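Local atomic coordinates of protection of telomeres protein poz1 (Schizosaccharomyces pombe, PDB entry 5WE0), a protein that binds telomeric DNA and negatively regulates telomerase and telomere length. Residues A[10-14]-A[37-41]; A[58-62]-A[220-224]; A[65-70]-A[213-217]; A[93-97]-A[169-174]; A[147-151]-A[207-212]. All coordinates share one frame; numbering follows the deposited sequence.

Contact 1 (A[10-14]-A[37-41]); sequences VLNTL and CLRYL
V10 and C37 bring their CA atoms to 6.1 Å where the segments 10-14 and 37-41, one from helix 2-18 and one from helix 31-43, pass nearly antiparallel, with axes 10.1 Å apart and N-to-C directions 149° from one another. C37 lies at the closest approach. Its CB is touched by V10 CG1 at 3.6 Å and by L14 CG at 3.7 Å, while SG lies against V10 CG1 and, slightly farther, the T13 methyl. V10 divides its two branches between different neighbours: CG1, placed beside the carbonyl carbon by a chi1 of 175°, reaches both C37 and the CG of L41, whereas CG2 goes to the CD2 corner of the Y40 ring. L14 sends CD1 to the CD2 of L38, the two side chains crossing nearly at right angles, and the same methyl meets L41 CD1 tip to tip at 4.0 Å. The tightest pair is L11 CD2 against L41 CD1, 3.5 Å, a little inside ordinary van der Waals distance. M56 of helix 54-64 touches L11, L14 and L38, and M47 touches L11 and L41, while the hydroxyl of Y40 is weakly bonded to R6. Between the two segments themselves the chemistry is all methyl, methylene, thiol and ring carbon, consistent with a pairing held by close fit and, probably, by the hydrophobic effect.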
# COMPACT_ATOMS: atom_id res chain seq x y z
N VAL A 10 -3.37 -18.03 -14.45
CA VAL A 10 -2.22 -17.60 -13.63
C VAL A 10 -2.70 -16.79 -12.43
O VAL A 10 -2.20 -16.95 -11.31
CB VAL A 10 -1.21 -16.81 -14.48
CG1 VAL A 10 -0.10 -16.26 -13.59
CG2 VAL A 10 -0.64 -17.68 -15.62
N LEU A 11 -3.70 -15.91 -12.63
CA LEU A 11 -4.27 -15.15 -11.51
C LEU A 11 -4.85 -16.07 -10.44
O LEU A 11 -4.64 -15.86 -9.24
CB LEU A 11 -5.35 -14.18 -12.01
CG LEU A 11 -4.86 -12.80 -12.47
CD1 LEU A 11 -6.00 -11.90 -12.88
CD2 LEU A 11 -4.01 -12.14 -11.39
N ASN A 12 -5.58 -17.12 -10.86
CA ASN A 12 -6.14 -18.07 -9.91
C ASN A 12 -5.06 -18.80 -9.13
O ASN A 12 -5.21 -19.05 -7.93
CB ASN A 12 -7.04 -19.08 -10.63
CG ASN A 12 -8.25 -18.43 -11.24
OD1 ASN A 12 -8.56 -18.62 -12.42
ND2 ASN A 12 -8.94 -17.61 -10.45
N THR A 13 -3.95 -19.14 -9.79
CA THR A 13 -2.83 -19.72 -9.06
C THR A 13 -2.25 -18.74 -8.04
O THR A 13 -1.92 -19.14 -6.91
CB THR A 13 -1.76 -20.21 -10.04
OG1 THR A 13 -2.28 -21.32 -10.79
CG2 THR A 13 -0.47 -20.61 -9.30
N LEU A 14 -2.07 -17.47 -8.43
CA LEU A 14 -1.52 -16.51 -7.47
C LEU A 14 -2.42 -16.36 -6.25
O LEU A 14 -1.93 -16.20 -5.12
CB LEU A 14 -1.28 -15.15 -8.14
CG LEU A 14 0.08 -14.99 -8.83
CD1 LEU A 14 0.23 -13.58 -9.38
CD2 LEU A 14 1.25 -15.33 -7.89
N CYS A 37 4.87 -16.30 -12.21
CA CYS A 37 3.49 -15.87 -12.43
C CYS A 37 3.40 -14.36 -12.65
O CYS A 37 2.74 -13.90 -13.59
CB CYS A 37 2.61 -16.27 -11.25
SG CYS A 37 2.24 -18.05 -11.12
N LEU A 38 4.02 -13.57 -11.76
CA LEU A 38 3.98 -12.11 -11.90
C LEU A 38 4.57 -11.68 -13.23
O LEU A 38 4.03 -10.81 -13.91
CB LEU A 38 4.74 -11.43 -10.76
CG LEU A 38 4.10 -11.54 -9.39
CD1 LEU A 38 5.01 -10.89 -8.44
CD2 LEU A 38 2.75 -10.85 -9.43
N ARG A 39 5.71 -12.27 -13.61
CA ARG A 39 6.33 -11.90 -14.87
C ARG A 39 5.44 -12.26 -16.04
O ARG A 39 5.31 -11.47 -16.99
CB ARG A 39 7.71 -12.54 -15.01
CG ARG A 39 8.56 -11.78 -16.03
CD ARG A 39 9.86 -12.49 -16.41
NE ARG A 39 10.74 -11.61 -17.20
CZ ARG A 39 10.59 -11.36 -18.50
NH1 ARG A 39 9.56 -11.88 -19.18
NH2 ARG A 39 11.44 -10.55 -19.13
N TYR A 40 4.82 -13.44 -16.01
CA TYR A 40 3.93 -13.80 -17.11
C TYR A 40 2.80 -12.78 -17.26
O TYR A 40 2.50 -12.34 -18.38
CB TYR A 40 3.35 -15.21 -16.93
CG TYR A 40 2.60 -15.64 -18.18
CD1 TYR A 40 3.29 -16.18 -19.27
CD2 TYR A 40 1.22 -15.45 -18.30
CE1 TYR A 40 2.62 -16.55 -20.42
CE2 TYR A 40 0.55 -15.82 -19.46
CZ TYR A 40 1.26 -16.37 -20.51
OH TYR A 40 0.62 -16.74 -21.67
N LEU A 41 2.15 -12.42 -16.15
CA LEU A 41 1.10 -11.41 -16.23
C LEU A 41 1.66 -10.06 -16.66
O LEU A 41 1.00 -9.32 -17.40
CB LEU A 41 0.38 -11.28 -14.89
CG LEU A 41 -0.47 -12.48 -14.45
CD1 LEU A 41 -0.95 -12.28 -13.02
CD2 LEU A 41 -1.66 -12.67 -15.39

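Contact 2 (A[58-62]-A[220-224]); sequences IAFIE and IQCTK
E62 and K224 come from opposite directions and join in a salt bridge across an otherwise aliphatic seam, K224 NZ lying 2.7 Å from E62 OE2 and using the syn lone pair of that oxygen. Both side chains are extended beyond CG, which lets their charged ends join beside I220. The ammonium has further acceptors: Q221 OE1, 3.0 Å from K224 NZ, which lies in the amide's carbonyl plane, and, weakly, the backbone oxygen of K20. The carboxylate is equally well supplied, since E62 OE2 also takes a bond from H23 ND1 and E62 OE1 one from the backbone N of Y24. Q221 in turn spends its NE2 on the carbonyl of E21, so the buried charges are tied to the loop that follows helix 2-18. Next to the ion pair, I220 CG2 rests 3.8 Å from I58 CG2 and 3.4 Å from E62 OE2, while I220 CD1 meets I61 CG2 at 3.9 Å. Here segments 58-62 and 220-224, on helices 54-64 and 209-230, run almost antiparallel, at 162°, with helix 93-115 alongside both, touching I58 through I106 and T223 through R110, and helix 130-157 packing on C222.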
# COMPACT_ATOMS: atom_id res chain seq x y z
N ILE A 58 -3.68 -5.97 -2.30
CA ILE A 58 -3.55 -6.23 -0.87
C ILE A 58 -2.24 -6.95 -0.58
O ILE A 58 -1.53 -6.63 0.38
CB ILE A 58 -4.76 -7.02 -0.34
CG1 ILE A 58 -6.00 -6.13 -0.28
CG2 ILE A 58 -4.48 -7.63 1.03
CD1 ILE A 58 -7.28 -6.89 0.03
N ALA A 59 -1.93 -7.97 -1.39
CA ALA A 59 -0.69 -8.70 -1.21
C ALA A 59 0.51 -7.79 -1.44
O ALA A 59 1.49 -7.84 -0.69
CB ALA A 59 -0.65 -9.90 -2.17
N PHE A 60 0.43 -6.91 -2.44
CA PHE A 60 1.51 -5.96 -2.67
C PHE A 60 1.73 -5.10 -1.44
O PHE A 60 2.86 -4.93 -0.98
CB PHE A 60 1.23 -5.06 -3.87
CG PHE A 60 2.26 -3.98 -3.99
CD1 PHE A 60 3.52 -4.27 -4.50
CD2 PHE A 60 2.01 -2.71 -3.49
CE1 PHE A 60 4.48 -3.28 -4.57
CE2 PHE A 60 2.97 -1.72 -3.55
CZ PHE A 60 4.21 -2.01 -4.09
N ILE A 61 0.65 -4.56 -0.88
CA ILE A 61 0.76 -3.70 0.30
C ILE A 61 1.35 -4.47 1.48
O ILE A 61 2.22 -3.96 2.19
CB ILE A 61 -0.62 -3.10 0.65
CG1 ILE A 61 -1.06 -2.12 -0.44
CG2 ILE A 61 -0.59 -2.45 2.03
CD1 ILE A 61 -0.05 -0.98 -0.70
N GLU A 62 0.87 -5.70 1.71
CA GLU A 62 1.43 -6.51 2.79
C GLU A 62 2.92 -6.79 2.56
O GLU A 62 3.71 -6.79 3.51
CB GLU A 62 0.64 -7.82 2.89
CG GLU A 62 -0.83 -7.61 3.30
CD GLU A 62 -1.62 -8.91 3.29
OE1 GLU A 62 -1.29 -9.79 2.45
OE2 GLU A 62 -2.57 -9.04 4.11
N ILE A 220 -5.75 -3.31 6.64
CA ILE A 220 -5.84 -4.42 5.69
C ILE A 220 -6.77 -5.50 6.23
O ILE A 220 -7.57 -6.07 5.49
CB ILE A 220 -4.43 -4.96 5.38
CG1 ILE A 220 -3.61 -3.90 4.60
CG2 ILE A 220 -4.52 -6.28 4.59
CD1 ILE A 220 -4.18 -3.54 3.19
N GLN A 221 -6.66 -5.81 7.53
CA GLN A 221 -7.48 -6.87 8.12
C GLN A 221 -8.95 -6.45 8.19
O GLN A 221 -9.85 -7.27 7.95
CB GLN A 221 -6.94 -7.21 9.52
CG GLN A 221 -5.55 -7.91 9.53
CD GLN A 221 -5.51 -9.20 8.67
OE1 GLN A 221 -5.03 -9.19 7.52
NE2 GLN A 221 -6.02 -10.31 9.22
N CYS A 222 -9.20 -5.19 8.54
CA CYS A 222 -10.55 -4.64 8.54
C CYS A 222 -11.16 -4.73 7.15
O CYS A 222 -12.29 -5.22 6.98
CB CYS A 222 -10.50 -3.18 9.00
SG CYS A 222 -12.13 -2.38 9.20
N THR A 223 -10.40 -4.33 6.14
CA THR A 223 -10.87 -4.38 4.76
C THR A 223 -11.17 -5.81 4.32
O THR A 223 -12.22 -6.07 3.74
CB THR A 223 -9.83 -3.76 3.83
OG1 THR A 223 -9.63 -2.38 4.18
CG2 THR A 223 -10.28 -3.81 2.39
N LYS A 224 -10.26 -6.75 4.63
CA LYS A 224 -10.46 -8.16 4.29
C LYS A 224 -11.74 -8.69 4.90
O LYS A 224 -12.51 -9.40 4.24
CB LYS A 224 -9.29 -9.02 4.80
CG LYS A 224 -8.00 -9.01 3.99
CD LYS A 224 -7.06 -10.09 4.57
CE LYS A 224 -5.66 -9.95 4.04
NZ LYS A 224 -4.65 -10.61 4.92

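Contact 3 (A[65-70]-A[213-217]); sequences FNLSLD and NSVLS
The side-chain amide of N213 is gripped at both ends, and its ND2 faces L69 and D70 across the contact. N213 ND2 gives a weak bond to L69 O, 3.5 Å with an N-H...O angle of 146°, and also donates to a water 3.1 Å from ND2. That water donates a hydrogen bond to D70 OD2, 2.6 Å from the water oxygen, although D70 is poorly ordered and this arm of the network should be read with caution. A further hold lies on the other atom of the amide: N213 OD1 accepts from the NE2 of Q87, which helps fix the rotation of the group. A chi1 of 175° swings the amide toward the loop, where L67 CD2 slides past it 3.6 Å from N213 OD1. The loop owes its course to a Schellman motif that ends helix 54-64. N66 is the C-prime residue, with positive phi, the amide of L67 returns to the carbonyl of E62, and N66 also opens a type I turn that runs to L69. N66 anchors its own ND2 on the backbone oxygen of Q87. The turn delivers L67 onto helix 209-230, its CD1 reaching L216 CG at 3.9 Å and S217 CA at 4.0 Å. L216 CD2 approaches the F65 ring obliquely, 3.6 Å from F65 CD2, as the two side chains cross nearly at a right angle. F65 then continues inward to I96 and A99 of helix 93-115, while the hydroxyl of S217 is bonded to H23 NE2.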
# COMPACT_ATOMS: atom_id res chain seq x y z
N PHE A 65 5.20 -3.21 2.68
CA PHE A 65 5.41 -2.66 4.01
C PHE A 65 5.69 -3.75 5.04
O PHE A 65 5.76 -3.45 6.24
CB PHE A 65 4.20 -1.81 4.44
CG PHE A 65 4.04 -0.58 3.60
CD1 PHE A 65 4.90 0.49 3.76
CD2 PHE A 65 3.08 -0.53 2.61
CE1 PHE A 65 4.79 1.61 2.95
CE2 PHE A 65 2.96 0.59 1.81
CZ PHE A 65 3.82 1.66 1.97
N ASN A 66 5.88 -4.99 4.59
CA ASN A 66 6.33 -6.07 5.46
C ASN A 66 5.39 -6.24 6.65
O ASN A 66 5.82 -6.37 7.81
CB ASN A 66 7.78 -5.80 5.89
CG ASN A 66 8.62 -7.08 6.07
OD1 ASN A 66 8.18 -8.18 5.75
ND2 ASN A 66 9.84 -6.92 6.56
N LEU A 67 4.08 -6.22 6.37
CA LEU A 67 3.08 -6.24 7.43
C LEU A 67 3.11 -7.52 8.26
O LEU A 67 2.54 -7.53 9.36
CB LEU A 67 1.67 -6.01 6.86
CG LEU A 67 1.48 -4.62 6.23
CD1 LEU A 67 0.01 -4.38 5.82
CD2 LEU A 67 1.98 -3.55 7.18
N SER A 68 3.73 -8.59 7.76
CA SER A 68 3.88 -9.83 8.53
C SER A 68 4.71 -9.65 9.79
O SER A 68 4.59 -10.49 10.70
CB SER A 68 4.55 -10.91 7.69
OG SER A 68 3.60 -11.51 6.86
N LEU A 69 5.55 -8.61 9.87
CA LEU A 69 6.42 -8.37 11.02
C LEU A 69 5.85 -7.40 12.05
O LEU A 69 5.01 -6.53 11.76
CB LEU A 69 7.79 -7.83 10.60
CG LEU A 69 8.86 -8.71 9.98
CD1 LEU A 69 10.09 -7.85 9.71
CD2 LEU A 69 9.20 -9.78 11.01
N ASP A 70 6.36 -7.54 13.27
CA ASP A 70 6.30 -6.50 14.29
C ASP A 70 7.61 -6.49 15.09
O ASP A 70 7.69 -7.09 16.17
CB ASP A 70 5.11 -6.69 15.22
CG ASP A 70 4.82 -5.46 16.04
OD1 ASP A 70 5.59 -5.19 17.00
OD2 ASP A 70 3.85 -4.74 15.70
N ASN A 213 2.72 0.96 11.09
CA ASN A 213 2.69 -0.46 10.79
C ASN A 213 1.43 -1.10 11.36
O ASN A 213 0.75 -1.88 10.69
CB ASN A 213 3.95 -1.14 11.34
CG ASN A 213 3.93 -2.63 11.17
OD1 ASN A 213 4.13 -3.14 10.07
ND2 ASN A 213 3.68 -3.34 12.25
N SER A 214 1.10 -0.78 12.62
CA SER A 214 -0.09 -1.36 13.26
C SER A 214 -1.38 -0.89 12.59
O SER A 214 -2.28 -1.69 12.30
CB SER A 214 -0.08 -1.01 14.75
OG SER A 214 -1.33 -1.32 15.32
N VAL A 215 -1.50 0.42 12.35
CA VAL A 215 -2.68 0.99 11.68
C VAL A 215 -2.87 0.37 10.31
O VAL A 215 -4.00 0.03 9.91
CB VAL A 215 -2.53 2.52 11.60
CG1 VAL A 215 -3.43 3.10 10.54
CG2 VAL A 215 -2.78 3.16 12.96
N LEU A 216 -1.79 0.25 9.55
CA LEU A 216 -1.89 -0.27 8.19
C LEU A 216 -2.27 -1.75 8.19
O LEU A 216 -3.10 -2.19 7.39
CB LEU A 216 -0.57 -0.06 7.46
CG LEU A 216 -0.50 -0.49 6.00
CD1 LEU A 216 -1.65 0.14 5.24
CD2 LEU A 216 0.86 -0.05 5.42
N SER A 217 -1.66 -2.52 9.09
CA SER A 217 -2.07 -3.92 9.25
C SER A 217 -3.55 -4.02 9.60
O SER A 217 -4.29 -4.83 9.02
CB SER A 217 -1.23 -4.58 10.33
OG SER A 217 -1.85 -5.81 10.67
O HOH W 1 3.53 -2.23 15.16

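Contact 4 (A[93-97]-A[169-174]); sequences YSLIS and KFLQDW
A parallel helix pair, made by the first turn of helix 93-115 and the last turn of helix 164-174, is joined here through Y93 against F170 and S97 against W174. The segment axes are 11.3 Å apart and only 5° from parallel. Y93 reaches across with its CD1-CE1 edge, bringing CE1 to within 3.6 Å of F170 CB and close to F170 CD1. At the end of the same ring, Y93 OH lies 3.2 Å from K169 CG, a methylene set anti to the backbone N (chi1 -174°); the bend at chi2 then carries the rest of the chain off toward D173. Over one face of F170, near the rim, lies CB of W174, and M152 of helix 130-157 also packs on F170. The polar half begins at W174, whose NE1 donates to S97 OG at 3.0 Å, with an N-H...O angle of 148° and the oxygen slightly tilted from the indole plane. One water knits the rest together: it bonds Y93 OH at 3.0 Å and S97 OG at 2.7 Å, and donates to D173 OD2. The other carboxylate oxygen, D173 OD1, receives K169 NZ in a salt bridge within its own helix turn. Across the pair, then, the direct polar link is the indole-to-serine bond alone, and the water extends it to Y93 OH and D173.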
# COMPACT_ATOMS: atom_id res chain seq x y z
N TYR A 93 10.79 6.89 -4.06
CA TYR A 93 9.65 7.73 -4.43
C TYR A 93 8.68 7.00 -5.37
O TYR A 93 7.46 7.00 -5.14
CB TYR A 93 10.16 9.01 -5.10
CG TYR A 93 9.18 9.59 -6.05
CD1 TYR A 93 7.96 10.12 -5.59
CD2 TYR A 93 9.43 9.56 -7.43
CE1 TYR A 93 7.01 10.63 -6.46
CE2 TYR A 93 8.48 10.07 -8.33
CZ TYR A 93 7.27 10.60 -7.83
OH TYR A 93 6.31 11.11 -8.67
N SER A 94 9.22 6.39 -6.42
CA SER A 94 8.37 5.78 -7.44
C SER A 94 7.58 4.60 -6.86
O SER A 94 6.36 4.50 -7.07
CB SER A 94 9.23 5.35 -8.63
OG SER A 94 8.43 4.75 -9.63
N LEU A 95 8.26 3.73 -6.10
CA LEU A 95 7.60 2.58 -5.49
C LEU A 95 6.51 3.02 -4.52
O LEU A 95 5.39 2.51 -4.55
CB LEU A 95 8.63 1.70 -4.79
CG LEU A 95 8.12 0.56 -3.88
CD1 LEU A 95 7.45 -0.54 -4.69
CD2 LEU A 95 9.24 -0.00 -3.00
N ILE A 96 6.84 3.96 -3.62
CA ILE A 96 5.88 4.38 -2.60
C ILE A 96 4.70 5.10 -3.23
O ILE A 96 3.56 4.97 -2.78
CB ILE A 96 6.58 5.25 -1.54
CG1 ILE A 96 7.66 4.45 -0.78
CG2 ILE A 96 5.54 5.82 -0.57
CD1 ILE A 96 7.13 3.14 -0.11
N SER A 97 4.94 5.86 -4.28
CA SER A 97 3.84 6.49 -4.99
C SER A 97 2.90 5.44 -5.59
O SER A 97 1.67 5.59 -5.54
CB SER A 97 4.41 7.42 -6.07
OG SER A 97 3.44 8.30 -6.56
N LYS A 169 6.93 16.84 -6.87
CA LYS A 169 5.98 15.95 -7.51
C LYS A 169 5.24 15.09 -6.49
O LYS A 169 4.01 14.98 -6.52
CB LYS A 169 6.72 15.06 -8.52
CG LYS A 169 5.83 14.17 -9.37
CD LYS A 169 4.59 14.93 -9.86
CE LYS A 169 3.65 14.01 -10.64
NZ LYS A 169 2.36 14.67 -10.98
N PHE A 170 5.98 14.48 -5.56
CA PHE A 170 5.36 13.61 -4.57
C PHE A 170 4.39 14.38 -3.68
O PHE A 170 3.32 13.87 -3.33
CB PHE A 170 6.42 12.93 -3.69
CG PHE A 170 5.82 12.05 -2.64
CD1 PHE A 170 5.48 10.74 -2.95
CD2 PHE A 170 5.54 12.54 -1.38
CE1 PHE A 170 4.90 9.92 -2.00
CE2 PHE A 170 4.96 11.74 -0.44
CZ PHE A 170 4.63 10.42 -0.75
N LEU A 171 4.74 15.61 -3.32
CA LEU A 171 3.88 16.36 -2.41
C LEU A 171 2.59 16.82 -3.08
O LEU A 171 1.53 16.82 -2.46
CB LEU A 171 4.64 17.56 -1.84
CG LEU A 171 5.64 17.13 -0.77
CD1 LEU A 171 6.52 18.31 -0.32
CD2 LEU A 171 4.93 16.46 0.40
N GLN A 172 2.67 17.18 -4.37
CA GLN A 172 1.46 17.51 -5.13
C GLN A 172 0.53 16.31 -5.26
O GLN A 172 -0.67 16.43 -5.03
CB GLN A 172 1.87 18.06 -6.49
CG GLN A 172 2.98 19.09 -6.39
CD GLN A 172 3.39 19.66 -7.72
OE1 GLN A 172 3.62 18.92 -8.68
NE2 GLN A 172 3.43 20.99 -7.81
N ASP A 173 1.07 15.14 -5.61
CA ASP A 173 0.22 13.97 -5.80
C ASP A 173 -0.38 13.48 -4.49
O ASP A 173 -1.55 13.09 -4.46
CB ASP A 173 1.01 12.83 -6.45
CG ASP A 173 1.46 13.16 -7.86
OD1 ASP A 173 1.34 14.33 -8.28
OD2 ASP A 173 1.96 12.24 -8.54
N TRP A 174 0.38 13.51 -3.40
CA TRP A 174 -0.02 12.80 -2.19
C TRP A 174 0.03 13.63 -0.92
O TRP A 174 -0.60 13.23 0.07
CB TRP A 174 0.85 11.55 -1.99
CG TRP A 174 0.74 10.62 -3.13
CD1 TRP A 174 1.68 10.36 -4.08
CD2 TRP A 174 -0.41 9.83 -3.47
NE1 TRP A 174 1.19 9.45 -5.00
CE2 TRP A 174 -0.09 9.11 -4.64
CE3 TRP A 174 -1.68 9.66 -2.89
CZ2 TRP A 174 -0.99 8.22 -5.24
CZ3 TRP A 174 -2.57 8.78 -3.49
CH2 TRP A 174 -2.22 8.08 -4.66
O HOH W 2 4.01 10.96 -6.76

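Contact 5 (A[147-151]-A[207-212]); sequences GICRW and MPWSKF
W151 and W209 form the centre of an aromatic cluster completed by F212. The six-membered ring of W209 turns its edge toward the five-membered ring of W151 in an edge-to-face pair, with centroids 5.0 Å apart and planes at 66°. CB of W209 adds a CH-pi contact over the neighbouring six-membered ring of W151, 3.9 Å from its centroid, so one indole face receives both the stem and the ring of the same residue. F212 stands obliquely to W151, and its face is taken by G147, whose CA lies 3.4 Å from the ring centroid, almost on the normal. The lack of a side chain at G147 lets the phenyl ring come this close to the helix backbone. At the border of W209, I148 CG1 meets W209 CH2 at 4.0 Å, near the plane of the indole. Outward from the cluster, W151 NE1 makes a weak bond to M207 O, 3.5 Å with an N-H...O angle of 147°. Beyond it R150 NH1 lies edge-on to M207 CB at 3.1 Å and has no polar partner in the model, whereas NH2 weakly bonds the backbone of another protein's chain. Helix 130-157 is thereby set against the start of helix 209-230, with W91 edge-to-face on W209, F154 edge-to-face on W151, and helix 93-115 behind I148 through I96, L100 and L103.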
# COMPACT_ATOMS: atom_id res chain seq x y z
N GLY A 147 0.72 8.53 7.38
CA GLY A 147 2.00 8.03 7.85
C GLY A 147 2.95 7.68 6.72
O GLY A 147 4.14 7.96 6.80
N ILE A 148 2.44 7.01 5.68
CA ILE A 148 3.26 6.64 4.54
C ILE A 148 3.82 7.88 3.86
O ILE A 148 5.03 7.95 3.54
CB ILE A 148 2.45 5.76 3.57
CG1 ILE A 148 2.10 4.40 4.21
CG2 ILE A 148 3.18 5.60 2.24
CD1 ILE A 148 0.95 3.64 3.52
N CYS A 149 2.95 8.88 3.60
CA CYS A 149 3.39 10.11 2.94
C CYS A 149 4.42 10.86 3.77
O CYS A 149 5.38 11.43 3.23
CB CYS A 149 2.20 11.04 2.69
SG CYS A 149 0.96 10.34 1.61
N ARG A 150 4.21 10.92 5.08
CA ARG A 150 5.13 11.63 5.95
C ARG A 150 6.49 10.93 5.98
O ARG A 150 7.55 11.58 5.93
CB ARG A 150 4.53 11.73 7.34
CG ARG A 150 5.31 12.64 8.23
CD ARG A 150 4.38 13.46 9.10
NE ARG A 150 4.50 12.93 10.45
CZ ARG A 150 3.96 13.49 11.52
NH1 ARG A 150 4.16 12.92 12.71
NH2 ARG A 150 3.25 14.59 11.41
N TRP A 151 6.50 9.59 6.06
CA TRP A 151 7.79 8.91 6.10
C TRP A 151 8.50 8.95 4.76
O TRP A 151 9.74 9.04 4.74
CB TRP A 151 7.60 7.48 6.60
CG TRP A 151 7.59 7.48 8.11
CD1 TRP A 151 6.61 7.98 8.95
CD2 TRP A 151 8.64 7.03 8.96
NE1 TRP A 151 6.99 7.84 10.27
CE2 TRP A 151 8.23 7.26 10.30
CE3 TRP A 151 9.88 6.43 8.73
CZ2 TRP A 151 9.02 6.90 11.39
CZ3 TRP A 151 10.68 6.11 9.81
CH2 TRP A 151 10.24 6.33 11.13
N MET A 207 6.25 10.10 16.31
CA MET A 207 5.31 9.38 15.46
C MET A 207 6.00 8.16 14.86
O MET A 207 6.21 8.10 13.64
CB MET A 207 4.77 10.32 14.38
CG MET A 207 3.42 9.87 13.87
SD MET A 207 2.04 10.27 14.97
CE MET A 207 1.99 8.83 16.04
N PRO A 208 6.36 7.17 15.67
CA PRO A 208 7.25 6.11 15.20
C PRO A 208 6.59 5.25 14.15
O PRO A 208 5.36 5.13 14.09
CB PRO A 208 7.57 5.30 16.46
CG PRO A 208 6.42 5.57 17.37
CD PRO A 208 6.01 7.00 17.09
N TRP A 209 7.42 4.63 13.30
CA TRP A 209 6.85 3.82 12.24
C TRP A 209 6.01 2.66 12.79
O TRP A 209 5.06 2.22 12.12
CB TRP A 209 7.93 3.27 11.30
CG TRP A 209 7.29 2.46 10.26
CD1 TRP A 209 7.28 1.10 10.17
CD2 TRP A 209 6.44 2.94 9.21
NE1 TRP A 209 6.50 0.70 9.10
CE2 TRP A 209 5.97 1.81 8.49
CE3 TRP A 209 6.04 4.21 8.79
CZ2 TRP A 209 5.13 1.92 7.37
CZ3 TRP A 209 5.19 4.32 7.68
CH2 TRP A 209 4.76 3.18 6.98
N SER A 210 6.31 2.18 14.00
CA SER A 210 5.56 1.05 14.54
C SER A 210 4.06 1.36 14.64
O SER A 210 3.25 0.44 14.52
CB SER A 210 6.08 0.67 15.93
OG SER A 210 5.95 1.76 16.81
N LYS A 211 3.69 2.62 14.90
CA LYS A 211 2.28 2.99 14.96
C LYS A 211 1.62 2.83 13.59
O LYS A 211 0.48 2.35 13.49
CB LYS A 211 2.10 4.42 15.46
CG LYS A 211 0.59 4.72 15.50
CD LYS A 211 0.14 6.16 15.64
CE LYS A 211 -1.42 6.22 15.70
NZ LYS A 211 -2.11 5.08 16.46
N PHE A 212 2.30 3.27 12.52
CA PHE A 212 1.72 3.17 11.19
C PHE A 212 1.74 1.76 10.68
O PHE A 212 0.86 1.37 9.92
CB PHE A 212 2.43 4.11 10.24
CG PHE A 212 2.30 5.52 10.65
CD1 PHE A 212 1.05 6.13 10.67
CD2 PHE A 212 3.40 6.23 11.08
CE1 PHE A 212 0.91 7.43 11.08
CE2 PHE A 212 3.27 7.54 11.49
CZ PHE A 212 2.01 8.15 11.49

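From the N terminus, contact 1 closes first, folding helix 31-43 back on helix 2-18 before any other contact opens. Contact 2 then opens on helix 54-64 and closes near the C terminus on helix 209-230, enclosing the remaining three. Contact 3 nests directly inside it, joining the loop after helix 54-64 to the same long helix. Within that loop contacts 4 and 5 cross: contact 4 links helices 93-115 and 164-174, contact 5 helices 130-157 and 209-230. F65 of contact 3 touches I96 of contact 4 as well as I148 and W209 of contact 5, so the inner contacts share one continuous interior, while contact 1 stays apart.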